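Local coordinates for N-alpha-acetyltransferase (PDB 4R3L), which transfers an acetyl group from acetyl-CoA to the N-terminal alpha-amino group of proteins, preferring those that begin with serine, at residues V55-D59 with N60-G64. Numbering follows the deposited sequence.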
loop_
_atom_site.group_PDB
_atom_site.type_symbol
_atom_site.label_atom_id
_atom_site.label_comp_id
_atom_site.label_asym_id
_atom_site.label_seq_id
_atom_site.Cartn_x
_atom_site.Cartn_y
_atom_site.Cartn_z
ATOM N N VAL A 55 3.011 -3.512 -9.955
ATOM C CA VAL A 55 2.793 -4.946 -9.827
ATOM C C VAL A 55 4.132 -5.674 -9.847
ATOM O O VAL A 55 5.103 -5.168 -10.394
ATOM C CB VAL A 55 1.906 -5.506 -10.953
ATOM C CG1 VAL A 55 0.424 -5.064 -10.774
ATOM C CG2 VAL A 55 2.460 -5.105 -12.322
ATOM N N ALA A 56 4.158 -6.845 -9.217
ATOM C CA ALA A 56 5.290 -7.767 -9.257
ATOM C C ALA A 56 4.922 -8.892 -10.191
ATOM O O ALA A 56 3.811 -9.432 -10.106
ATOM C CB ALA A 56 5.605 -8.315 -7.883
ATOM N N ILE A 57 5.846 -9.239 -11.078
ATOM C CA ILE A 57 5.586 -10.218 -12.120
ATOM C C ILE A 57 6.508 -11.421 -11.992
ATOM O O ILE A 57 7.712 -11.256 -11.821
ATOM C CB ILE A 57 5.787 -9.603 -13.516
ATOM C CG1 ILE A 57 4.904 -8.370 -13.697
ATOM C CG2 ILE A 57 5.542 -10.660 -14.615
ATOM C CD1 ILE A 57 3.438 -8.685 -13.678
ATOM N N VAL A 58 5.940 -12.622 -12.053
ATOM C CA VAL A 58 6.731 -13.835 -12.248
ATOM C C VAL A 58 6.231 -14.571 -13.486
ATOM O O VAL A 58 5.051 -14.919 -13.563
ATOM C CB VAL A 58 6.663 -14.773 -11.048
ATOM C CG1 VAL A 58 7.374 -16.077 -11.369
ATOM C CG2 VAL A 58 7.297 -14.123 -9.823
ATOM N N ASP A 59 7.130 -14.804 -14.442
ATOM C CA ASP A 59 6.793 -15.440 -15.722
ATOM C C ASP A 59 5.420 -15.020 -16.265
ATOM O O ASP A 59 4.487 -15.828 -16.339
ATOM C CB ASP A 59 6.866 -16.963 -15.587
ATOM C CG ASP A 59 8.212 -17.525 -16.026
ATOM O OD1 ASP A 59 8.814 -16.972 -16.974
ATOM O OD2 ASP A 59 8.672 -18.522 -15.424
ATOM N N ASN A 60 5.312 -13.738 -16.599
ATOM C CA ASN A 60 4.106 -13.154 -17.191
ATOM C C ASN A 60 2.856 -13.153 -16.296
ATOM O O ASN A 60 1.788 -12.738 -16.740
ATOM C CB ASN A 60 3.770 -13.861 -18.513
ATOM C CG ASN A 60 4.983 -14.045 -19.403
ATOM O OD1 ASN A 60 6.092 -13.636 -19.056
ATOM N ND2 ASN A 60 4.779 -14.675 -20.556
ATOM N N SER A 61 2.971 -13.613 -15.053
ATOM C CA SER A 61 1.836 -13.550 -14.121
ATOM C C SER A 61 2.038 -12.484 -13.041
ATOM O O SER A 61 3.139 -12.303 -12.546
ATOM C CB SER A 61 1.603 -14.910 -13.448
ATOM O OG SER A 61 1.071 -15.855 -14.359
ATOM N N VAL A 62 0.967 -11.785 -12.670
ATOM C CA VAL A 62 1.032 -10.867 -11.529
ATOM C C VAL A 62 0.996 -11.675 -10.242
ATOM O O VAL A 62 0.095 -12.487 -10.050
ATOM C CB VAL A 62 -0.133 -9.854 -11.546
ATOM C CG1 VAL A 62 -0.112 -8.980 -10.307
ATOM C CG2 VAL A 62 -0.086 -8.999 -12.811
ATOM N N VAL A 63 1.974 -11.474 -9.360
ATOM C CA VAL A 63 1.994 -12.198 -8.097
ATOM C C VAL A 63 1.890 -11.276 -6.881
ATOM O O VAL A 63 1.822 -11.740 -5.744
ATOM C CB VAL A 63 3.270 -13.048 -7.955
ATOM C CG1 VAL A 63 3.309 -14.103 -9.048
ATOM C CG2 VAL A 63 4.522 -12.151 -7.995
ATOM N N GLY A 64 1.867 -9.970 -7.116
ATOM C CA GLY A 64 1.752 -9.023 -6.022
ATOM C C GLY A 64 1.460 -7.644 -6.552
ATOM O O GLY A 64 1.648 -7.396 -7.741
#
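V58 and S61 close this hairpin through two backbone hydrogen bonds, V58 N to S61 O at 2.9 Å and S61 N to V58 O at 2.9 Å, with D59 and N60 as the central residues of the type I' turn from V58 to S61. Further along, A56 accepts from V63 N (A56 O to V63 N, 2.8 Å) and donates to G64 O. The pairing slips by one residue here, so V63 is the extra residue of a beta bulge.

From CB of V63, the two methyls run alongside V58 and A56. CG1 meets CB and CG2 of V58. With CG1 anti to the carbonyl carbon (chi1 -63°), CG2 falls between the backbone N and the carbonyl carbon and lies 3.5 Å from A56 O, 3.9 Å from V58 CG2 and 4.0 Å from A56 CB, touching both residues. I103 of helix 103-119 and Y98 also pack on V63.

On the face of I57 and V62, I57 CD1 meets V62 CG2 at 3.6 Å. V55, whose CB turns toward the partner strand, brings CG1 to V62 CG1, the two side chains crossing at about a right angle; helix 22-32 touches V55 and V62 through I25 and I28. This is a two-residue beta hairpin with a bulge, joining strands 54-58 and 61-72 of the GNAT sheet beside the coenzyme A pocket.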